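Local atomic coordinates of chitooligosaccharidolytic beta-N-acetylglucosaminidase (Ostrinia furnacalis, PDB entry 3NSM), a protein that hydrolyses one beta-linked N-acetylglucosamine unit at a time from the non-reducing ends of chitooligosaccharides, preferring the shorter ones. Residues A[193-198]-A[502-507]; A[339-344]-A[400-405]; A[423-428]-A[444-449]. All coordinates share one frame; numbering follows the deposited sequence.

Contact 1: A[193-198]-A[502-507]; sequences LLDTAR and WSEQSD
At the seam where the first and last strands of the catalytic barrel meet, D195, at the end of strand 189-195, and R198, just beyond it, grip the loop 502-507 that follows strand 494-501. S503 holds D195 twice: its OG donates to D195 O over 2.6 Å, in the carbonyl plane and on a lone pair, and its N donates to D195 OD1 over 2.9 Å. The D195 carboxylate lies CG anti to the backbone N (chi1 164°), which swings OD1 across to S503 and leaves OD2 to its own chain. There A197 N and R198 N both reach OD2, the first bond making an Asx turn and the two together an Asx motif. OD1 is likewise gripped twice, from opposite faces of the carboxylate: by S503 N and by R198 NH1, a salt bridge of 3.1 Å with OD1 in the guanidinium plane. In this (beta/alpha)8 barrel of glycosyl hydrolase family 20 the active site lies at the C-terminal ends of the strands, and the R198 side chain comes within about 3 Å of that of D227, probably part of the charge relay. E504 OE2 sits over one guanidinium face, 3.6 Å from R198 NH1, a long ion pair held by charge alone. Deeper in the barrel L193 CD2 rests over the six-membered ring of W502, 4.0 Å from its centroid, while L193 CD1 meets W502 CH2.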
loop_
_atom_site.group_PDB
_atom_site.type_symbol
_atom_site.label_atom_id
_atom_site.label_comp_id
_atom_site.label_asym_id
_atom_site.label_seq_id
_atom_site.Cartn_x
_atom_site.Cartn_y
_atom_site.Cartn_z
ATOM N N LEU A 193 11.519 -3.435 -12.853
ATOM C CA LEU A 193 11.745 -4.851 -12.586
ATOM C C LEU A 193 10.662 -5.327 -11.617
ATOM O O LEU A 193 10.548 -4.809 -10.499
ATOM C CB LEU A 193 13.138 -5.077 -11.971
ATOM C CG LEU A 193 13.646 -6.506 -11.687
ATOM C CD1 LEU A 193 15.143 -6.487 -11.514
ATOM C CD2 LEU A 193 13.012 -7.150 -10.444
ATOM N N LEU A 194 9.873 -6.308 -12.052
ATOM C CA LEU A 194 8.853 -6.922 -11.201
ATOM C C LEU A 194 9.190 -8.375 -10.929
ATOM O O LEU A 194 9.177 -9.212 -11.827
ATOM C CB LEU A 194 7.468 -6.841 -11.843
ATOM C CG LEU A 194 6.298 -7.267 -10.951
ATOM C CD1 LEU A 194 6.077 -6.255 -9.827
ATOM C CD2 LEU A 194 5.029 -7.449 -11.777
ATOM N N ASP A 195 9.482 -8.656 -9.669
ATOM C CA ASP A 195 9.801 -9.988 -9.209
ATOM C C ASP A 195 8.467 -10.718 -8.929
ATOM O O ASP A 195 7.712 -10.330 -8.039
ATOM C CB ASP A 195 10.707 -9.837 -7.973
ATOM C CG ASP A 195 10.827 -11.092 -7.141
ATOM O OD1 ASP A 195 11.365 -10.960 -6.014
ATOM O OD2 ASP A 195 10.407 -12.187 -7.577
ATOM N N THR A 196 8.150 -11.722 -9.737
ATOM C CA THR A 196 6.890 -12.477 -9.562
ATOM C C THR A 196 7.160 -13.913 -9.112
ATOM O O THR A 196 6.360 -14.832 -9.389
ATOM C CB THR A 196 6.015 -12.510 -10.845
ATOM O OG1 THR A 196 6.674 -13.282 -11.862
ATOM C CG2 THR A 196 5.719 -11.109 -11.358
ATOM N N ALA A 197 8.267 -14.101 -8.401
ATOM C CA ALA A 197 8.641 -15.419 -7.913
ATOM C C ALA A 197 8.792 -15.458 -6.398
ATOM O O ALA A 197 8.589 -16.508 -5.773
ATOM C CB ALA A 197 9.907 -15.894 -8.584
ATOM N N ARG A 198 9.154 -14.323 -5.803
ATOM C CA ARG A 198 9.196 -14.234 -4.349
ATOM C C ARG A 198 7.780 -14.186 -3.794
ATOM O O ARG A 198 7.539 -14.589 -2.656
ATOM C CB ARG A 198 10.033 -13.041 -3.885
ATOM C CG ARG A 198 11.471 -13.391 -3.566
ATOM C CD ARG A 198 12.251 -13.899 -4.796
ATOM N NE ARG A 198 13.672 -14.009 -4.472
ATOM C CZ ARG A 198 14.568 -13.038 -4.662
ATOM N NH1 ARG A 198 14.203 -11.883 -5.214
ATOM N NH2 ARG A 198 15.835 -13.230 -4.311
ATOM N N TRP A 502 11.612 -5.911 -5.774
ATOM C CA TRP A 502 11.797 -7.257 -5.246
ATOM C C TRP A 502 10.598 -7.602 -4.364
ATOM O O TRP A 502 10.006 -6.718 -3.722
ATOM C CB TRP A 502 13.110 -7.356 -4.474
ATOM C CG TRP A 502 14.294 -6.955 -5.316
ATOM C CD1 TRP A 502 15.045 -5.830 -5.183
ATOM C CD2 TRP A 502 14.836 -7.669 -6.436
ATOM N NE1 TRP A 502 16.027 -5.793 -6.144
ATOM C CE2 TRP A 502 15.922 -6.910 -6.929
ATOM C CE3 TRP A 502 14.504 -8.871 -7.079
ATOM C CZ2 TRP A 502 16.688 -7.317 -8.023
ATOM C CZ3 TRP A 502 15.266 -9.277 -8.166
ATOM C CH2 TRP A 502 16.351 -8.503 -8.627
ATOM N N SER A 503 10.221 -8.875 -4.343
ATOM C CA SER A 503 8.897 -9.214 -3.836
ATOM C C SER A 503 8.860 -10.127 -2.627
ATOM O O SER A 503 7.842 -10.787 -2.379
ATOM C CB SER A 503 8.026 -9.760 -4.963
ATOM O OG SER A 503 7.855 -8.769 -5.963
ATOM N N GLU A 504 9.929 -10.157 -1.839
ATOM C CA GLU A 504 9.824 -10.927 -0.600
ATOM C C GLU A 504 8.731 -10.361 0.312
ATOM O O GLU A 504 8.139 -11.095 1.110
ATOM C CB GLU A 504 11.163 -11.191 0.120
ATOM C CG GLU A 504 12.305 -10.227 -0.096
ATOM C CD GLU A 504 12.950 -10.339 -1.465
ATOM O OE1 GLU A 504 12.595 -9.513 -2.316
ATOM O OE2 GLU A 504 13.807 -11.220 -1.693
ATOM N N GLN A 505 8.419 -9.080 0.129
ATOM C CA GLN A 505 7.411 -8.390 0.913
ATOM C C GLN A 505 6.488 -7.549 0.034
ATOM O O GLN A 505 6.060 -6.465 0.433
ATOM C CB GLN A 505 8.085 -7.482 1.941
ATOM C CG GLN A 505 8.925 -8.220 2.959
ATOM C CD GLN A 505 9.524 -7.283 3.966
ATOM O OE1 GLN A 505 8.995 -7.134 5.060
ATOM N NE2 GLN A 505 10.626 -6.632 3.602
ATOM N N SER A 506 6.196 -8.040 -1.164
ATOM C CA SER A 506 5.245 -7.389 -2.048
ATOM C C SER A 506 4.556 -8.422 -2.929
ATOM O O SER A 506 5.173 -9.384 -3.370
ATOM C CB SER A 506 5.937 -6.332 -2.913
ATOM O OG SER A 506 5.052 -5.836 -3.903
ATOM N N ASP A 507 3.270 -8.217 -3.182
ATOM C CA ASP A 507 2.523 -9.091 -4.080
ATOM C C ASP A 507 1.407 -8.291 -4.753
ATOM O O ASP A 507 1.439 -7.058 -4.741
ATOM C CB ASP A 507 2.011 -10.357 -3.332
ATOM C CG ASP A 507 0.823 -10.090 -2.406
ATOM O OD1 ASP A 507 0.421 -8.932 -2.207
ATOM O OD2 ASP A 507 0.263 -11.070 -1.856
#

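Contact 2: A[339-344]-A[400-405]; sequences IFHMGG and ILWTST
Backbone bonds join H341 and I400 as a parallel bridge: I400 N donates to F340 O, and M342 N to I400 O at 2.9 Å and a nearly straight 171°. Beyond the bridge W402 N reaches G343 O, also at 2.9 Å. These are the fourth and fifth strands of the eight-stranded parallel barrel, 340-343 and 399-402, and H341 and I400 turn their side chains to the same face of the sheet, where the H341 ring also stacks on H222 of another barrel strand. Among the apolar contacts, I400 CG2 lies over one face of the imidazole, 3.8 Å from its centroid, and I400 CD1 presses on I339 CG2 at a tight 3.5 Å. On the other side of the sheet L401 CD2 touches M342 CB. The imidazole meets the indole obliquely, H341 CE1 standing 3.7 Å from W402 NE1 with the planes 51° apart. The rotation of the imidazole is fixed from within its own strand, because G343 N donates to H341 ND1 almost in the ring plane. Both glycines have positive phi; a side chain on G344 would run into L401 CD2. One water closes the far end, giving hydrogen bonds to G344 O (2.7 Å) and W402 O and accepting one from S404 OG. The S404 side chain lies about 3 Å from that of E346, a probable charge-relay residue.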
loop_
_atom_site.group_PDB
_atom_site.type_symbol
_atom_site.label_atom_id
_atom_site.label_comp_id
_atom_site.label_asym_id
_atom_site.label_seq_id
_atom_site.Cartn_x
_atom_site.Cartn_y
_atom_site.Cartn_z
ATOM N N ILE A 339 15.968 -8.118 -26.064
ATOM C CA ILE A 339 17.019 -8.341 -25.065
ATOM C C ILE A 339 16.631 -9.500 -24.135
ATOM O O ILE A 339 15.458 -9.712 -23.871
ATOM C CB ILE A 339 17.263 -7.056 -24.224
ATOM C CG1 ILE A 339 17.669 -5.880 -25.121
ATOM C CG2 ILE A 339 18.307 -7.286 -23.142
ATOM C CD1 ILE A 339 17.246 -4.534 -24.572
ATOM N N PHE A 340 17.616 -10.240 -23.645
ATOM C CA PHE A 340 17.356 -11.293 -22.672
ATOM C C PHE A 340 18.178 -11.042 -21.424
ATOM O O PHE A 340 19.363 -10.679 -21.501
ATOM C CB PHE A 340 17.645 -12.680 -23.267
ATOM C CG PHE A 340 17.204 -13.836 -22.398
ATOM C CD1 PHE A 340 18.077 -14.884 -22.124
ATOM C CD2 PHE A 340 15.916 -13.880 -21.858
ATOM C CE1 PHE A 340 17.681 -15.966 -21.324
ATOM C CE2 PHE A 340 15.512 -14.953 -21.053
ATOM C CZ PHE A 340 16.396 -15.998 -20.789
ATOM N N HIS A 341 17.538 -11.201 -20.270
ATOM C CA HIS A 341 18.200 -10.995 -19.002
ATOM C C HIS A 341 18.506 -12.372 -18.415
ATOM O O HIS A 341 17.618 -13.229 -18.328
ATOM C CB HIS A 341 17.309 -10.158 -18.076
ATOM C CG HIS A 341 18.038 -9.540 -16.924
ATOM N ND1 HIS A 341 18.835 -10.269 -16.068
ATOM C CD2 HIS A 341 18.063 -8.267 -16.465
ATOM C CE1 HIS A 341 19.342 -9.469 -15.147
ATOM N NE2 HIS A 341 18.888 -8.249 -15.365
ATOM N N MET A 342 19.763 -12.588 -18.034
ATOM C CA MET A 342 20.218 -13.903 -17.587
ATOM C C MET A 342 20.642 -13.893 -16.130
ATOM O O MET A 342 21.270 -14.833 -15.637
ATOM C CB MET A 342 21.323 -14.440 -18.504
ATOM C CG MET A 342 20.841 -14.701 -19.933
ATOM S SD MET A 342 22.023 -15.584 -20.979
ATOM C CE MET A 342 21.898 -17.250 -20.318
ATOM N N GLY A 343 20.265 -12.827 -15.436
ATOM C CA GLY A 343 20.462 -12.729 -14.004
ATOM C C GLY A 343 21.899 -12.454 -13.647
ATOM O O GLY A 343 22.347 -11.305 -13.676
ATOM N N GLY A 344 22.627 -13.512 -13.318
ATOM C CA GLY A 344 24.013 -13.372 -12.895
ATOM C C GLY A 344 24.111 -12.848 -11.481
ATOM O O GLY A 344 25.128 -12.280 -11.091
ATOM N N ILE A 400 21.710 -9.326 -20.530
ATOM C CA ILE A 400 21.948 -8.562 -19.308
ATOM C C ILE A 400 22.378 -9.461 -18.148
ATOM O O ILE A 400 21.832 -10.558 -17.955
ATOM C CB ILE A 400 20.711 -7.719 -18.897
ATOM C CG1 ILE A 400 20.200 -6.896 -20.087
ATOM C CG2 ILE A 400 21.042 -6.810 -17.715
ATOM C CD1 ILE A 400 18.850 -6.243 -19.858
ATOM N N LEU A 401 23.373 -8.991 -17.400
ATOM C CA LEU A 401 23.745 -9.579 -16.117
ATOM C C LEU A 401 23.898 -8.469 -15.085
ATOM O O LEU A 401 24.167 -7.330 -15.443
ATOM C CB LEU A 401 25.054 -10.362 -16.224
ATOM C CG LEU A 401 25.146 -11.624 -17.084
ATOM C CD1 LEU A 401 26.581 -12.115 -17.050
ATOM C CD2 LEU A 401 24.197 -12.717 -16.611
ATOM N N TRP A 402 23.722 -8.805 -13.808
ATOM C CA TRP A 402 23.914 -7.850 -12.722
ATOM C C TRP A 402 25.394 -7.635 -12.438
ATOM O O TRP A 402 26.219 -8.480 -12.784
ATOM C CB TRP A 402 23.245 -8.357 -11.443
ATOM C CG TRP A 402 21.757 -8.203 -11.422
ATOM C CD1 TRP A 402 20.828 -9.153 -11.743
ATOM C CD2 TRP A 402 21.023 -7.033 -11.047
ATOM N NE1 TRP A 402 19.561 -8.644 -11.598
ATOM C CE2 TRP A 402 19.651 -7.343 -11.175
ATOM C CE3 TRP A 402 21.389 -5.746 -10.628
ATOM C CZ2 TRP A 402 18.644 -6.416 -10.891
ATOM C CZ3 TRP A 402 20.388 -4.828 -10.341
ATOM C CH2 TRP A 402 19.031 -5.169 -10.474
ATOM N N THR A 403 25.722 -6.506 -11.804
ATOM C CA THR A 403 27.041 -6.321 -11.203
ATOM C C THR A 403 27.234 -7.381 -10.132
ATOM O O THR A 403 26.380 -7.555 -9.263
ATOM C CB THR A 403 27.214 -4.938 -10.540
ATOM O OG1 THR A 403 26.061 -4.641 -9.741
ATOM C CG2 THR A 403 27.410 -3.847 -11.591
ATOM N N SER A 404 28.359 -8.081 -10.203
ATOM C CA SER A 404 28.662 -9.188 -9.301
ATOM C C SER A 404 30.159 -9.437 -9.316
ATOM O O SER A 404 30.904 -8.727 -9.998
ATOM C CB SER A 404 27.938 -10.461 -9.759
ATOM O OG SER A 404 28.395 -10.870 -11.041
ATOM N N THR A 405 30.585 -10.458 -8.577
ATOM C CA THR A 405 31.972 -10.925 -8.599
ATOM C C THR A 405 32.401 -11.243 -10.030
ATOM O O THR A 405 33.504 -10.889 -10.437
ATOM C CB THR A 405 32.156 -12.149 -7.677
ATOM O OG1 THR A 405 31.961 -11.741 -6.319
ATOM C CG2 THR A 405 33.546 -12.751 -7.811
HETATM O O HOH W 1 26.772 -11.198 -13.010
#

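Contact 3: A[423-428]-A[444-449]; sequences IQVWTT and LIMSNY
Y449 reaches from just beyond strand 443-446 across to the turn after strand 421-425, and one edge of its side chain follows that turn. Y449 CB lies 3.4 Å from W426 O, the carbonyl that also accepts from Y449 N (2.7 Å), and Y449 CG faces the same oxygen. Next along the ring, Y449 CD1 comes to 3.0 Å from W426 O, which lies at the ring edge, and to 3.7 Å from W426 CE3. Y449 CE1 then touches T428 CG2 at 3.6 Å; Y449 CZ also faces this methyl, and Y449 OH ends 4.1 Å from it. A chi1 of 80° sets Y449 CG between the backbone N and the carbonyl carbon, turning the ring alongside T428; it crosses W426 obliquely, planes 57° apart. An alanine here would keep the backbone bond to W426 O but is likely to leave the W426 rim and the T428 methyl without their aromatic neighbour.

Behind this corner the strands of a right-handed beta-alpha-beta crossover run parallel. I445 N donates to I423 O, V425 N to I445 O and S447 N to V425 O, while V425 packs against L444 CD2 and M446 CE beneath helix 432-439. N448 ND2 bonds T427 O at 3.2 Å, while N448 OD1 is taken by N481 ND2. The W426 and T427 carbonyls are thus each bonded from residues following strand 443-446, which probably helps to place Y449 beside W468, essential for chitooligosaccharide binding.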
loop_
_atom_site.group_PDB
_atom_site.type_symbol
_atom_site.label_atom_id
_atom_site.label_comp_id
_atom_site.label_asym_id
_atom_site.label_seq_id
_atom_site.Cartn_x
_atom_site.Cartn_y
_atom_site.Cartn_z
ATOM N N ILE A 423 25.287 -4.517 -18.462
ATOM C CA ILE A 423 25.399 -4.756 -17.033
ATOM C C ILE A 423 24.374 -3.917 -16.279
ATOM O O ILE A 423 24.317 -2.691 -16.452
ATOM C CB ILE A 423 26.835 -4.469 -16.511
ATOM C CG1 ILE A 423 27.899 -5.081 -17.447
ATOM C CG2 ILE A 423 26.996 -4.954 -15.070
ATOM C CD1 ILE A 423 27.914 -6.616 -17.502
ATOM N N GLN A 424 23.549 -4.583 -15.468
ATOM C CA GLN A 424 22.606 -3.878 -14.609
ATOM C C GLN A 424 23.255 -3.598 -13.263
ATOM O O GLN A 424 23.792 -4.506 -12.623
ATOM C CB GLN A 424 21.294 -4.652 -14.438
ATOM C CG GLN A 424 20.187 -3.805 -13.793
ATOM C CD GLN A 424 18.780 -4.412 -13.883
ATOM O OE1 GLN A 424 17.832 -3.851 -13.339
ATOM N NE2 GLN A 424 18.641 -5.538 -14.570
ATOM N N VAL A 425 23.200 -2.338 -12.837
ATOM C CA VAL A 425 23.962 -1.891 -11.675
ATOM C C VAL A 425 23.092 -1.692 -10.448
ATOM O O VAL A 425 22.165 -0.896 -10.480
ATOM C CB VAL A 425 24.701 -0.567 -11.973
ATOM C CG1 VAL A 425 25.605 -0.190 -10.804
ATOM C CG2 VAL A 425 25.508 -0.683 -13.253
ATOM N N TRP A 426 23.404 -2.402 -9.366
ATOM C CA TRP A 426 22.696 -2.222 -8.100
ATOM C C TRP A 426 23.496 -1.402 -7.093
ATOM O O TRP A 426 22.925 -0.865 -6.144
ATOM C CB TRP A 426 22.266 -3.566 -7.482
ATOM C CG TRP A 426 23.398 -4.474 -7.078
ATOM C CD1 TRP A 426 23.859 -5.554 -7.770
ATOM C CD2 TRP A 426 24.200 -4.389 -5.884
ATOM N NE1 TRP A 426 24.908 -6.139 -7.095
ATOM C CE2 TRP A 426 25.134 -5.447 -5.935
ATOM C CE3 TRP A 426 24.221 -3.521 -4.781
ATOM C CZ2 TRP A 426 26.085 -5.661 -4.923
ATOM C CZ3 TRP A 426 25.169 -3.734 -3.772
ATOM C CH2 TRP A 426 26.086 -4.798 -3.854
ATOM N N THR A 427 24.809 -1.304 -7.297
ATOM C CA THR A 427 25.684 -0.529 -6.407
ATOM C C THR A 427 25.302 0.953 -6.404
ATOM O O THR A 427 24.607 1.414 -7.312
ATOM C CB THR A 427 27.175 -0.660 -6.801
ATOM O OG1 THR A 427 27.382 -0.115 -8.108
ATOM C CG2 THR A 427 27.628 -2.111 -6.786
ATOM N N THR A 428 25.755 1.694 -5.393
ATOM C CA THR A 428 25.485 3.133 -5.311
ATOM C C THR A 428 26.179 3.860 -6.455
ATOM O O THR A 428 27.171 3.368 -6.989
ATOM C CB THR A 428 25.953 3.746 -3.978
ATOM O OG1 THR A 428 27.383 3.706 -3.905
ATOM C CG2 THR A 428 25.369 2.992 -2.795
ATOM N N LEU A 444 25.279 0.318 -19.446
ATOM C CA LEU A 444 24.715 0.139 -18.119
ATOM C C LEU A 444 23.224 0.425 -18.027
ATOM O O LEU A 444 22.682 1.253 -18.763
ATOM C CB LEU A 444 25.463 0.984 -17.089
ATOM C CG LEU A 444 26.975 0.848 -16.912
ATOM C CD1 LEU A 444 27.401 1.760 -15.789
ATOM C CD2 LEU A 444 27.390 -0.582 -16.607
ATOM N N ILE A 445 22.571 -0.302 -17.128
ATOM C CA ILE A 445 21.219 0.013 -16.693
ATOM C C ILE A 445 21.302 0.281 -15.196
ATOM O O ILE A 445 21.783 -0.560 -14.431
ATOM C CB ILE A 445 20.221 -1.126 -16.996
ATOM C CG1 ILE A 445 20.034 -1.273 -18.511
ATOM C CG2 ILE A 445 18.877 -0.870 -16.277
ATOM C CD1 ILE A 445 19.422 -2.596 -18.949
ATOM N N MET A 446 20.887 1.462 -14.793
ATOM C CA MET A 446 20.995 1.893 -13.429
ATOM C C MET A 446 19.819 1.479 -12.529
ATOM O O MET A 446 18.698 1.784 -12.790
ATOM C CB MET A 446 21.112 3.389 -13.407
ATOM C CG MET A 446 22.302 3.880 -12.691
ATOM S SD MET A 446 23.810 3.349 -13.387
ATOM C CE MET A 446 24.700 3.061 -11.943
ATOM N N SER A 447 20.149 0.771 -11.473
ATOM C CA SER A 447 19.206 0.364 -10.458
ATOM C C SER A 447 19.839 0.489 -9.097
ATOM O O SER A 447 19.720 -0.397 -8.303
ATOM C CB SER A 447 18.756 -1.067 -10.692
ATOM O OG SER A 447 18.015 -1.190 -11.853
ATOM N N ASN A 448 20.507 1.600 -8.837
ATOM C CA ASN A 448 21.281 1.739 -7.618
ATOM C C ASN A 448 20.385 1.542 -6.434
ATOM O O ASN A 448 19.371 2.148 -6.342
ATOM C CB ASN A 448 21.833 3.135 -7.541
ATOM C CG ASN A 448 22.120 3.693 -8.856
ATOM O OD1 ASN A 448 21.334 4.380 -9.410
ATOM N ND2 ASN A 448 23.281 3.404 -9.368
ATOM N N TYR A 449 20.797 0.698 -5.522
ATOM C CA TYR A 449 19.930 0.256 -4.428
ATOM C C TYR A 449 19.594 1.360 -3.423
ATOM O O TYR A 449 18.633 1.241 -2.658
ATOM C CB TYR A 449 20.522 -0.972 -3.720
ATOM C CG TYR A 449 21.603 -0.655 -2.720
ATOM C CD1 TYR A 449 22.926 -0.499 -3.119
ATOM C CD2 TYR A 449 21.305 -0.522 -1.369
ATOM C CE1 TYR A 449 23.926 -0.207 -2.198
ATOM C CE2 TYR A 449 22.295 -0.229 -0.439
ATOM C CZ TYR A 449 23.604 -0.071 -0.862
ATOM O OH TYR A 449 24.585 0.224 0.059
#

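All three contacts belong to one closed barrel: contact 1 joins strand one to the loop after strand eight, contact 2 four and five, contact 3 six and seven. Contacts 2 and 3 are neighbours, centres 11 Å apart, and L401 O with Q424 N (2.8 Å) and T403 N with Q424 O (2.9 Å) probably hydrogen-bond strands five and six. Contact 1 lies 18 Å from either centre, yet W402 of contact 2 bridges the interior, its CZ2 standing 3.6 Å from both L193 CD1 and W502 CZ2. Their loops line the active-site end: the E504 side chain is about 3 Å from that of E306, essential for substrate binding, and the Y449 side chain about 4 Å from that of W468.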